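Local coordinates for protein oxidized polyvinyl alcohol hydrolase (PDB 3WLA) that hydrolyses beta-diketones such as nonane-4,6-dione and oxidized polyvinyl alcohol, the latter as the second step of polyvinyl alcohol degradation, at residues A[24-29]-A[33-38]; A[50-55]-A[61-66]; A[56-61]-A[67-72]; A[88-91]-A[95-98]; A[109-114]-A[243-248]. One frame throughout, in Å; residues are numbered along the deposited sequence.

Interaction 1: A[24-29]-A[33-38]; sequences TDFPSD and RAFVVV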
# COMPACT_ATOMS: atom_id res chain seq x y z
N THR A 24 7.40 20.11 -3.39
CA THR A 24 6.92 20.52 -2.07
C THR A 24 5.76 21.50 -2.21
O THR A 24 5.48 22.02 -3.29
CB THR A 24 8.05 21.17 -1.22
OG1 THR A 24 8.65 22.27 -1.95
CG2 THR A 24 9.13 20.10 -0.89
N ASP A 25 5.01 21.70 -1.13
CA ASP A 25 3.87 22.61 -1.15
C ASP A 25 2.70 22.30 -2.07
O ASP A 25 2.03 23.19 -2.60
CB ASP A 25 4.35 24.05 -1.41
CG ASP A 25 5.17 24.59 -0.25
OD1 ASP A 25 4.94 24.14 0.90
OD2 ASP A 25 6.05 25.46 -0.47
N PHE A 26 2.44 21.02 -2.26
CA PHE A 26 1.30 20.60 -3.05
C PHE A 26 0.11 20.77 -2.11
O PHE A 26 0.09 20.20 -1.02
CB PHE A 26 1.43 19.14 -3.42
CG PHE A 26 0.31 18.63 -4.22
CD1 PHE A 26 0.34 18.74 -5.62
CD2 PHE A 26 -0.79 18.04 -3.61
CE1 PHE A 26 -0.70 18.24 -6.40
CE2 PHE A 26 -1.84 17.53 -4.37
CZ PHE A 26 -1.80 17.64 -5.78
N PRO A 27 -0.90 21.56 -2.50
CA PRO A 27 -2.03 21.74 -1.61
C PRO A 27 -3.02 20.61 -1.62
O PRO A 27 -3.52 20.21 -2.68
CB PRO A 27 -2.65 23.06 -2.10
CG PRO A 27 -2.32 23.09 -3.55
CD PRO A 27 -0.89 22.61 -3.56
N SER A 28 -3.35 20.10 -0.44
CA SER A 28 -4.29 18.99 -0.41
C SER A 28 -5.00 18.93 0.94
O SER A 28 -4.38 18.73 1.97
CB SER A 28 -3.54 17.66 -0.72
OG SER A 28 -4.45 16.59 -0.97
N ASP A 29 -6.32 19.12 0.91
CA ASP A 29 -7.13 19.14 2.12
C ASP A 29 -6.57 20.17 3.10
O ASP A 29 -6.63 19.98 4.31
CB ASP A 29 -7.21 17.75 2.79
CG ASP A 29 -8.30 16.91 2.19
OD1 ASP A 29 -9.46 17.34 2.28
OD2 ASP A 29 -8.03 15.83 1.63
N ARG A 33 1.79 19.33 0.98
CA ARG A 33 2.34 17.97 0.81
C ARG A 33 3.50 17.93 -0.17
O ARG A 33 3.69 18.85 -0.99
CB ARG A 33 1.22 17.03 0.38
CG ARG A 33 -0.01 16.99 1.32
CD ARG A 33 0.37 16.56 2.76
NE ARG A 33 0.98 15.21 2.80
CZ ARG A 33 0.26 14.08 2.93
NH1 ARG A 33 -1.06 14.10 3.01
NH2 ARG A 33 0.89 12.93 3.02
N ALA A 34 4.29 16.87 -0.07
CA ALA A 34 5.48 16.71 -0.88
C ALA A 34 5.55 15.29 -1.48
O ALA A 34 4.97 14.34 -0.92
CB ALA A 34 6.72 17.00 -0.02
N PHE A 35 6.28 15.17 -2.58
CA PHE A 35 6.45 13.87 -3.27
C PHE A 35 7.59 13.94 -4.29
O PHE A 35 7.96 15.03 -4.78
CB PHE A 35 5.13 13.43 -3.94
CG PHE A 35 4.55 14.43 -4.91
CD1 PHE A 35 3.58 15.33 -4.51
CD2 PHE A 35 4.99 14.45 -6.25
CE1 PHE A 35 3.01 16.26 -5.45
CE2 PHE A 35 4.45 15.34 -7.20
CZ PHE A 35 3.46 16.25 -6.81
N VAL A 36 8.20 12.78 -4.57
CA VAL A 36 9.32 12.71 -5.49
C VAL A 36 8.89 12.07 -6.81
O VAL A 36 8.31 10.99 -6.82
CB VAL A 36 10.48 11.95 -4.80
CG1 VAL A 36 11.68 11.84 -5.69
CG2 VAL A 36 10.88 12.68 -3.51
N VAL A 37 9.16 12.75 -7.92
CA VAL A 37 8.78 12.26 -9.26
C VAL A 37 10.03 11.75 -9.99
O VAL A 37 11.04 12.46 -10.07
CB VAL A 37 8.13 13.41 -10.08
CG1 VAL A 37 7.83 12.93 -11.55
CG2 VAL A 37 6.80 13.81 -9.42
N VAL A 38 9.98 10.50 -10.46
CA VAL A 38 11.11 9.90 -11.22
C VAL A 38 10.49 9.42 -12.52
O VAL A 38 9.99 8.31 -12.60
CB VAL A 38 11.75 8.69 -10.48
CG1 VAL A 38 13.06 8.27 -11.19
CG2 VAL A 38 12.06 9.07 -9.02
O HOH W 1 -3.17 16.22 2.74
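A G1 beta bulge in the hairpin of strands 21-28 and 31-38 brings Asp-25 and Phe-26 together opposite Arg-33, at the outer edge of the large mixed sheet. Phe-26 and Arg-33 form an antiparallel hydrogen-bonded pair. Phe-26 N gives its hydrogen to Arg-33 O at 2.8 Å, while Arg-33 N returns a bond to Phe-26 O, also 2.8 Å.

On the Phe-26 side of the sheet the ring of Phe-35 turns its edge toward the face of Phe-26 in an offset edge-to-face pair, planes at 74° and CE1 of Phe-35 3.6 Å from CD1 of Phe-26. Phe-35 reaches there because its CG sits between backbone N and carbonyl carbon (chi1 56°). Phe-137 and Met-141 of helix 133-145 also touch Phe-35.

The Arg-33 chain, bent at chi2 and chi3, passes Ser-28 CB with its CG at 4.1 Å and then leads off to a salt bridge with Asp-134. Its NH1 also donates to a water that in turn donates to Ser-28 O, and NH2 bonds Val-86 O. The Asp-134 carboxylate balances the charge of the guanidinium, and together with the carbonyl and the water it probably fixes the rotation of the group.

Interaction 2: A[50-55]-A[61-66]; sequences WVPMVG and NWNLNV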
# COMPACT_ATOMS: atom_id res chain seq x y z
N TRP A 50 3.86 3.64 -10.77
CA TRP A 50 4.21 2.93 -9.52
C TRP A 50 4.34 4.01 -8.42
O TRP A 50 5.10 4.98 -8.58
CB TRP A 50 5.53 2.20 -9.70
CG TRP A 50 6.16 1.50 -8.49
CD1 TRP A 50 7.50 1.47 -8.17
CD2 TRP A 50 5.51 0.68 -7.51
NE1 TRP A 50 7.72 0.70 -7.06
CE2 TRP A 50 6.53 0.20 -6.62
CE3 TRP A 50 4.17 0.29 -7.29
CZ2 TRP A 50 6.26 -0.63 -5.54
CZ3 TRP A 50 3.88 -0.54 -6.21
CH2 TRP A 50 4.93 -1.00 -5.33
N VAL A 51 3.58 3.86 -7.33
CA VAL A 51 3.62 4.82 -6.22
C VAL A 51 4.02 4.04 -4.96
O VAL A 51 3.18 3.54 -4.21
CB VAL A 51 2.21 5.49 -6.05
CG1 VAL A 51 2.21 6.41 -4.84
CG2 VAL A 51 1.87 6.28 -7.30
N PRO A 52 5.34 3.88 -4.74
CA PRO A 52 5.84 3.14 -3.58
C PRO A 52 5.85 3.98 -2.30
O PRO A 52 6.30 5.10 -2.34
CB PRO A 52 7.26 2.75 -4.02
CG PRO A 52 7.70 3.98 -4.80
CD PRO A 52 6.45 4.30 -5.62
N MET A 53 5.40 3.40 -1.19
CA MET A 53 5.34 4.11 0.10
C MET A 53 6.12 3.46 1.19
O MET A 53 6.04 2.20 1.37
CB MET A 53 3.88 4.19 0.59
CG MET A 53 3.08 5.15 -0.22
SD MET A 53 1.39 5.30 0.25
CE MET A 53 0.79 3.51 -0.28
N VAL A 54 6.88 4.30 1.93
CA VAL A 54 7.66 3.82 3.08
C VAL A 54 6.69 3.58 4.24
O VAL A 54 5.53 3.97 4.20
CB VAL A 54 8.68 4.89 3.62
CG1 VAL A 54 9.88 5.01 2.67
CG2 VAL A 54 8.00 6.25 3.70
N GLY A 55 7.25 2.98 5.28
CA GLY A 55 6.54 2.70 6.48
C GLY A 55 6.85 3.67 7.61
O GLY A 55 6.72 4.89 7.49
N ASN A 61 13.38 8.98 0.23
CA ASN A 61 14.51 8.84 -0.67
C ASN A 61 15.24 7.48 -0.54
O ASN A 61 15.81 7.01 -1.50
CB ASN A 61 15.49 9.99 -0.50
CG ASN A 61 15.05 11.22 -1.25
OD1 ASN A 61 14.17 11.16 -2.12
ND2 ASN A 61 15.68 12.36 -0.93
N TRP A 62 15.23 6.88 0.65
CA TRP A 62 15.84 5.56 0.79
C TRP A 62 15.06 4.57 -0.05
O TRP A 62 15.65 3.80 -0.77
CB TRP A 62 15.83 5.05 2.22
CG TRP A 62 16.51 5.94 3.20
CD1 TRP A 62 17.17 7.12 2.94
CD2 TRP A 62 16.56 5.74 4.61
NE1 TRP A 62 17.60 7.67 4.12
CE2 TRP A 62 17.24 6.84 5.16
CE3 TRP A 62 16.09 4.73 5.47
CZ2 TRP A 62 17.46 6.97 6.54
CZ3 TRP A 62 16.31 4.85 6.86
CH2 TRP A 62 16.99 5.96 7.37
N ASN A 63 13.74 4.57 0.08
CA ASN A 63 12.92 3.65 -0.66
C ASN A 63 13.18 3.78 -2.18
O ASN A 63 13.15 2.80 -2.89
CB ASN A 63 11.46 3.94 -0.31
CG ASN A 63 10.48 3.12 -1.11
OD1 ASN A 63 10.18 3.47 -2.26
ND2 ASN A 63 9.94 2.05 -0.50
N LEU A 64 13.42 4.99 -2.66
CA LEU A 64 13.69 5.23 -4.06
C LEU A 64 15.10 4.91 -4.49
O LEU A 64 15.32 4.44 -5.63
CB LEU A 64 13.47 6.71 -4.41
CG LEU A 64 12.03 7.17 -4.42
CD1 LEU A 64 11.95 8.69 -4.71
CD2 LEU A 64 11.32 6.40 -5.52
N ASN A 65 16.07 5.16 -3.61
CA ASN A 65 17.47 5.04 -4.03
C ASN A 65 18.41 4.12 -3.36
O ASN A 65 19.57 3.99 -3.80
CB ASN A 65 18.12 6.43 -3.96
CG ASN A 65 17.35 7.47 -4.71
OD1 ASN A 65 17.16 8.59 -4.23
ND2 ASN A 65 16.87 7.12 -5.87
N VAL A 66 17.99 3.51 -2.26
CA VAL A 66 18.86 2.66 -1.52
C VAL A 66 18.36 1.25 -1.64
O VAL A 66 17.21 0.97 -1.30
CB VAL A 66 18.84 3.11 -0.05
CG1 VAL A 66 19.69 2.21 0.78
CG2 VAL A 66 19.32 4.59 0.02
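In the beta-alpha-beta unit made by strand 47-53, helix 60-65 and strand 81-85, this contact is where the helix lies over the C-terminal end of the first strand. The short axes of strand 50-53 and helix 61-65 come within 8.9 Å at an angle of 128°, and side chains alone bridge that distance, with no hydrogen bond between the two segments.

Asn-63 carries most of it. Its CG is anti to the backbone N (chi1 175°), which extends the amide from the helix toward the strand. There OD1 comes up to the CB-CG edge of the Pro-52 ring, 3.5 Å from CB and 3.6 Å from CG of the proline. Closer to the helix backbone, the CB of Asn-63 meets CG1 of Val-54, also at 3.5 Å. The amide oxygen thus rests against an apolar surface, and it accepts a weak hydrogen bond from Asn-72 ND2.

Leu-64 adds a looser touch, its CD2 4.4 Å from Pro-52 CG, and also packs on Val-82 of the neighbouring strand. Pro-52 is held from a second direction as well, since its CB sits 3.5 Å above one face of the Trp-50 ring, toward the rim.

Val-54, just past the strand end, is about 8 Å, side chain to side chain, from Ser-162, the probable nucleophile. A helix following a central parallel strand and packed over its sheet is typical of the alpha/beta-hydrolase fold, with the C-terminal ends of the strands pointing at the active site.

Interaction 3: A[56-61]-A[67-72]; sequences TVEATN and PRSGNN. With SO4 (sulfate ion), chain D.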
# COMPACT_ATOMS: atom_id res chain seq x y z
N THR A 56 7.28 3.13 8.72
CA THR A 56 7.48 3.99 9.88
C THR A 56 8.86 4.63 10.01
O THR A 56 8.97 5.81 10.45
CB THR A 56 7.26 3.20 11.18
OG1 THR A 56 5.99 2.51 11.13
CG2 THR A 56 7.44 4.15 12.42
N VAL A 57 9.90 3.88 9.65
CA VAL A 57 11.26 4.39 9.87
C VAL A 57 12.16 4.65 8.68
O VAL A 57 13.29 5.12 8.85
CB VAL A 57 12.00 3.53 10.91
CG1 VAL A 57 11.14 3.43 12.20
CG2 VAL A 57 12.30 2.16 10.36
N GLU A 58 11.71 4.38 7.46
CA GLU A 58 12.60 4.64 6.31
C GLU A 58 12.21 5.92 5.60
O GLU A 58 11.02 6.28 5.51
CB GLU A 58 12.54 3.47 5.32
CG GLU A 58 13.00 2.15 5.96
CD GLU A 58 12.79 0.98 5.00
OE1 GLU A 58 11.61 0.66 4.76
OE2 GLU A 58 13.80 0.43 4.49
N ALA A 59 13.20 6.63 5.08
CA ALA A 59 12.94 7.92 4.40
C ALA A 59 12.45 7.62 2.98
O ALA A 59 12.90 6.62 2.40
CB ALA A 59 14.27 8.74 4.27
N THR A 60 11.63 8.52 2.42
CA THR A 60 11.16 8.35 1.04
C THR A 60 12.33 8.18 0.06
O THR A 60 12.28 7.31 -0.85
CB THR A 60 10.26 9.53 0.63
OG1 THR A 60 9.03 9.43 1.36
CG2 THR A 60 9.94 9.55 -0.94
N ASN A 61 13.38 8.98 0.23
CA ASN A 61 14.51 8.84 -0.67
C ASN A 61 15.24 7.48 -0.54
O ASN A 61 15.81 7.01 -1.50
CB ASN A 61 15.49 9.99 -0.50
CG ASN A 61 15.05 11.22 -1.25
OD1 ASN A 61 14.17 11.16 -2.12
ND2 ASN A 61 15.68 12.36 -0.93
N PRO A 67 19.21 0.34 -2.13
CA PRO A 67 18.85 -1.05 -2.30
C PRO A 67 18.23 -1.69 -1.12
O PRO A 67 17.24 -2.39 -1.28
CB PRO A 67 20.15 -1.71 -2.69
CG PRO A 67 20.80 -0.65 -3.50
CD PRO A 67 20.56 0.59 -2.70
N ARG A 68 18.81 -1.47 0.06
CA ARG A 68 18.32 -2.05 1.27
C ARG A 68 16.85 -1.68 1.54
O ARG A 68 16.11 -2.44 2.18
CB ARG A 68 19.20 -1.55 2.43
CG ARG A 68 18.92 -2.13 3.73
CD ARG A 68 20.05 -1.75 4.74
NE ARG A 68 20.09 -0.35 5.19
CZ ARG A 68 20.97 0.10 6.09
NH1 ARG A 68 21.87 -0.74 6.60
NH2 ARG A 68 20.90 1.38 6.53
N SER A 69 16.45 -0.50 1.07
CA SER A 69 15.10 -0.03 1.29
C SER A 69 14.20 -0.19 0.07
O SER A 69 13.08 0.31 0.07
CB SER A 69 15.13 1.43 1.75
OG SER A 69 15.70 1.48 3.08
N GLY A 70 14.70 -0.86 -0.97
CA GLY A 70 13.85 -1.13 -2.12
C GLY A 70 14.36 -0.70 -3.49
O GLY A 70 14.03 -1.31 -4.47
N ASN A 71 15.12 0.39 -3.55
CA ASN A 71 15.65 0.89 -4.85
C ASN A 71 14.51 1.00 -5.87
O ASN A 71 14.65 0.59 -7.06
CB ASN A 71 16.77 -0.07 -5.31
CG ASN A 71 17.62 0.51 -6.46
OD1 ASN A 71 17.85 1.73 -6.55
ND2 ASN A 71 18.08 -0.37 -7.37
N ASN A 72 13.39 1.58 -5.43
CA ASN A 72 12.22 1.70 -6.30
C ASN A 72 12.40 2.63 -7.50
O ASN A 72 11.70 2.47 -8.49
CB ASN A 72 10.99 2.07 -5.48
CG ASN A 72 10.39 0.86 -4.78
OD1 ASN A 72 9.74 0.05 -5.44
ND2 ASN A 72 10.63 0.71 -3.48
S SO4 D . 8.79 0.10 9.38
O1 SO4 D . 7.35 0.42 9.35
O2 SO4 D . 9.55 1.19 8.71
O3 SO4 D . 9.24 0.07 10.75
O4 SO4 D . 9.09 -1.18 8.74
O HOH W 2 11.27 1.54 1.98
O HOH W 3 13.41 -2.28 3.90
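The 56-61 segment runs from a loop into the start of helix 60-65, with Ala-59 at the N-cap position, while 67-72 opens with a short 3-10 turn closed by Gly-70 N to Pro-67 O. Their backbones stay well apart: the nearest CA atoms, of Glu-58 and Ser-69, are 7.3 Å from each other.

Side chains span the gap. Glu-58, extended beyond CG, brings its OE2 to the hydroxyl of Ser-69, whose OG donates a short 2.6 Å bond from above the carboxylate plane, 41° out of it. A water between Glu-58 OE2 and Arg-68 O donates to both, and a second gives a hydrogen to Ser-69 O at 2.9 Å and a weak one to Glu-58 OE1. With an alanine here, the Ser-69 hydroxyl and both waters would probably lose the carboxylate that joins the loop to the segment before the helix.

In this alpha/beta-hydrolase the loop following strand 47-53 borders the active site, and the Glu-58 side chain is about 7 Å from that of Ser-162. A sulfate ion, probably from the crystallisation liquor, sits there: Val-57 N donates to its O2 at 2.9 Å, nearly straight at 172°. Thr-56 N reaches O1 at 2.8 Å, and Thr-56 OG1 bonds the same oxygen at 3.1 Å. Ser-162 OG is hydrogen-bonded to the anion too.

Interaction 4: A[88-91]-A[95-98]; sequences QCAE and NLGA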
# COMPACT_ATOMS: atom_id res chain seq x y z
N GLN A 88 2.88 12.93 5.94
CA GLN A 88 2.57 14.22 6.59
C GLN A 88 3.55 14.54 7.73
O GLN A 88 4.06 15.65 7.82
CB GLN A 88 1.15 14.22 7.18
CG GLN A 88 0.07 14.17 6.17
CD GLN A 88 -1.30 14.01 6.78
OE1 GLN A 88 -2.08 13.16 6.35
NE2 GLN A 88 -1.62 14.84 7.78
N CYS A 89 3.80 13.54 8.59
CA CYS A 89 4.68 13.69 9.75
C CYS A 89 6.15 14.02 9.42
O CYS A 89 6.89 14.51 10.29
CB CYS A 89 4.63 12.39 10.62
SG CYS A 89 5.07 10.92 9.56
N ALA A 90 6.60 13.72 8.20
CA ALA A 90 7.98 14.01 7.83
C ALA A 90 8.10 15.49 7.41
O ALA A 90 9.18 15.95 7.07
CB ALA A 90 8.45 13.09 6.66
N GLU A 91 6.98 16.19 7.45
CA GLU A 91 6.91 17.61 7.10
C GLU A 91 7.69 17.99 5.82
O GLU A 91 8.58 18.85 5.83
CB GLU A 91 7.36 18.44 8.30
CG GLU A 91 6.31 18.43 9.45
CD GLU A 91 6.78 19.22 10.66
OE1 GLU A 91 7.79 18.81 11.29
OE2 GLU A 91 6.15 20.26 10.99
N ASN A 95 14.22 13.01 3.10
CA ASN A 95 15.35 12.37 3.74
C ASN A 95 15.08 12.02 5.22
O ASN A 95 15.95 11.48 5.89
CB ASN A 95 16.58 13.29 3.60
CG ASN A 95 17.01 13.36 2.14
OD1 ASN A 95 17.19 12.32 1.52
ND2 ASN A 95 17.12 14.56 1.59
N LEU A 96 13.91 12.37 5.72
CA LEU A 96 13.59 12.06 7.10
C LEU A 96 13.11 10.59 7.17
O LEU A 96 12.13 10.22 6.52
CB LEU A 96 12.47 12.96 7.63
CG LEU A 96 12.17 12.52 9.07
CD1 LEU A 96 13.27 13.11 10.03
CD2 LEU A 96 10.80 12.99 9.47
N GLY A 97 13.78 9.83 8.01
CA GLY A 97 13.51 8.41 8.21
C GLY A 97 12.37 8.16 9.20
O GLY A 97 11.26 7.77 8.83
N ALA A 98 12.63 8.38 10.48
CA ALA A 98 11.60 8.15 11.46
C ALA A 98 11.05 9.46 12.07
O ALA A 98 9.93 9.85 11.77
CB ALA A 98 12.14 7.19 12.55
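One methyl of Leu-96 carries the tight part of this contact: its CD2 presses on Ala-90, 3.4 Å from CA and 3.7 Å from CB of the alanine. The leucine CG lies anti to its backbone N (chi1 178°), which sends the side chain across to the other segment, and chi2 near 78° turns CD2 onto the alanine. Behind it the two CB atoms of Leu-96 and Ala-90 are 4.1 Å apart.

Both segments belong to the long excursion between strand 81-85 and helix 133-145 of the alpha/beta-hydrolase fold. Here 88-90 forms a 3-10 turn, closed by Glu-91 N to Gln-88 O at 3.0 Å, and its Cys-89 is cross-linked to Cys-101. Ala-90 is buried and also touches Cys-101, placing the apolar patch next to the disulfide.

The other side is looser. Cys-89 O comes no nearer than 4.3 Å to Leu-96 CD2, no hydrogen bond joins the segments, and Leu-96 itself is only partly buried. Toward solvent lie Glu-91 and Asn-95, both exposed; Asn-95 OD1 accepts from Asn-61 ND2 at the start of helix 60-65, while Gly-97 O accepts from Arg-87.

Interaction 5: A[109-114]-A[243-248]; sequences WTWNPW and DLWDCG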
# COMPACT_ATOMS: atom_id res chain seq x y z
N TRP A 109 -6.71 8.58 13.99
CA TRP A 109 -5.90 7.57 13.30
C TRP A 109 -5.18 6.63 14.27
O TRP A 109 -4.84 7.01 15.39
CB TRP A 109 -4.88 8.28 12.40
CG TRP A 109 -5.57 9.11 11.33
CD1 TRP A 109 -5.67 10.49 11.27
CD2 TRP A 109 -6.35 8.60 10.23
NE1 TRP A 109 -6.47 10.84 10.18
CE2 TRP A 109 -6.89 9.71 9.54
CE3 TRP A 109 -6.62 7.31 9.75
CZ2 TRP A 109 -7.69 9.56 8.39
CZ3 TRP A 109 -7.42 7.15 8.62
CH2 TRP A 109 -7.95 8.27 7.94
N THR A 110 -4.95 5.40 13.82
CA THR A 110 -4.26 4.40 14.62
C THR A 110 -2.72 4.60 14.75
O THR A 110 -2.18 4.59 15.86
CB THR A 110 -4.48 2.97 14.05
OG1 THR A 110 -5.91 2.69 13.93
CG2 THR A 110 -3.82 1.93 14.98
N TRP A 111 -2.03 4.82 13.63
CA TRP A 111 -0.56 4.93 13.64
C TRP A 111 -0.24 6.21 12.88
O TRP A 111 -0.88 6.54 11.87
CB TRP A 111 0.03 3.68 12.91
CG TRP A 111 1.47 3.31 13.24
CD1 TRP A 111 2.55 3.15 12.34
CD2 TRP A 111 1.98 2.97 14.52
NE1 TRP A 111 3.67 2.73 13.02
CE2 TRP A 111 3.35 2.61 14.35
CE3 TRP A 111 1.41 2.93 15.82
CZ2 TRP A 111 4.15 2.22 15.44
CZ3 TRP A 111 2.21 2.53 16.89
CH2 TRP A 111 3.55 2.19 16.70
N ASN A 112 0.77 6.92 13.36
CA ASN A 112 1.09 8.19 12.77
C ASN A 112 1.69 8.27 11.34
O ASN A 112 1.42 9.22 10.64
CB ASN A 112 2.01 8.96 13.73
CG ASN A 112 1.94 10.48 13.51
OD1 ASN A 112 0.89 11.00 13.19
ND2 ASN A 112 3.03 11.17 13.72
N PRO A 113 2.51 7.32 10.91
CA PRO A 113 3.05 7.52 9.54
C PRO A 113 2.09 7.84 8.38
O PRO A 113 2.35 8.74 7.57
CB PRO A 113 3.83 6.24 9.27
CG PRO A 113 4.28 5.80 10.65
CD PRO A 113 3.02 6.07 11.50
N TRP A 114 1.00 7.08 8.31
CA TRP A 114 0.02 7.27 7.24
C TRP A 114 -1.34 7.18 7.86
O TRP A 114 -1.52 6.43 8.82
CB TRP A 114 0.11 6.17 6.15
CG TRP A 114 1.39 6.20 5.31
CD1 TRP A 114 2.45 5.32 5.38
CD2 TRP A 114 1.72 7.14 4.29
NE1 TRP A 114 3.40 5.67 4.46
CE2 TRP A 114 2.99 6.77 3.77
CE3 TRP A 114 1.07 8.27 3.77
CZ2 TRP A 114 3.63 7.50 2.73
CZ3 TRP A 114 1.71 9.00 2.72
CH2 TRP A 114 2.99 8.60 2.22
N ASP A 243 8.16 -12.03 9.98
CA ASP A 243 7.43 -10.82 9.57
C ASP A 243 6.49 -10.36 10.70
O ASP A 243 5.28 -10.68 10.73
CB ASP A 243 6.62 -11.05 8.27
CG ASP A 243 6.16 -9.72 7.64
OD1 ASP A 243 6.49 -8.64 8.22
OD2 ASP A 243 5.52 -9.76 6.57
N LEU A 244 7.07 -9.61 11.64
CA LEU A 244 6.45 -9.08 12.85
C LEU A 244 6.97 -7.67 13.13
O LEU A 244 8.04 -7.29 12.64
CB LEU A 244 6.85 -9.93 14.05
CG LEU A 244 6.62 -11.44 13.95
CD1 LEU A 244 7.58 -12.21 14.94
CD2 LEU A 244 5.18 -11.70 14.25
N TRP A 245 6.22 -6.89 13.90
CA TRP A 245 6.66 -5.56 14.29
C TRP A 245 6.68 -5.51 15.82
O TRP A 245 5.65 -5.67 16.50
CB TRP A 245 5.75 -4.49 13.74
CG TRP A 245 6.01 -3.21 14.38
CD1 TRP A 245 5.69 -2.84 15.66
CD2 TRP A 245 6.69 -2.13 13.81
NE1 TRP A 245 6.12 -1.57 15.91
CE2 TRP A 245 6.75 -1.11 14.79
CE3 TRP A 245 7.27 -1.90 12.56
CZ2 TRP A 245 7.36 0.11 14.57
CZ3 TRP A 245 7.85 -0.73 12.34
CH2 TRP A 245 7.91 0.30 13.34
N ASP A 246 7.88 -5.29 16.35
CA ASP A 246 8.10 -5.30 17.78
C ASP A 246 8.93 -4.07 18.06
O ASP A 246 10.01 -3.95 17.52
CB ASP A 246 8.88 -6.57 18.12
CG ASP A 246 9.11 -6.74 19.60
OD1 ASP A 246 9.13 -5.74 20.34
OD2 ASP A 246 9.29 -7.90 20.01
N CYS A 247 8.45 -3.16 18.90
CA CYS A 247 9.20 -1.96 19.15
C CYS A 247 9.81 -1.87 20.55
O CYS A 247 10.19 -0.79 20.99
CB CYS A 247 8.32 -0.75 18.88
SG CYS A 247 6.83 -0.76 19.89
N GLY A 248 9.94 -2.99 21.22
CA GLY A 248 10.52 -2.93 22.54
C GLY A 248 9.47 -2.49 23.54
O GLY A 248 8.40 -1.97 23.17
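Trp-111 and Trp-245 meet through the benzo parts of their indoles, reaching across from backbones whose CA atoms are 12.8 Å apart. CZ2 of one lies 3.9 Å from CZ2 of the other, the closest approach between the two segments. Both side chains are thrown well out from the chain, CG anti to the backbone N in each, with chi1 -158° in Trp-111 and 167° in Trp-245.

Their second torsions turn the flat groups differently, and the planes end up almost perpendicular, at 86°. CZ2 of Trp-245 comes to the edge of the Trp-111 ring, near its plane. In the other direction the approach is oblique. The rotation of Trp-111 is probably steadied by the bond from its NE1 to Thr-56 OG1, a hydroxyl that also binds the sulfate.

The 243-248 segment runs into an Asx turn, where Asp-246 OD1 accepts from Gly-248 N at 3.0 Å. At its other end Asp-243 accepts from His-285, consistent with the acid of a Ser-His-Asp triad. The Trp-245 side chain is also about 4 Å from that of the probable nucleophile Ser-162, so the two indoles probably help to line the active-site pocket. The pair is joined by apolar contact alone, and Trp-245 NE1 is buried by it with no partner in the model, which probably costs some of the gain from that contact.

Interaction 1 closes before the others open and lies at the sheet edge, in the hairpin 21-28/31-38; interaction 2 sits on strand 47-53 of the same sheet, its centre about 15 Å away. Val-36 of the hairpin packs on Leu-64 of helix 60-65. Interactions 2 and 3 share Asn-61 and that helix, alternate along the chain and have centres only about 5 Å apart. Interactions 4 and 5 draw on the loops between strand 81-85 and helix 133-145, and the last brings in a segment from 129 residues on. Val-54 O to Trp-114 NE1 ties interaction 2 to interaction 5. Together they run from the sheet edge to the probable active site.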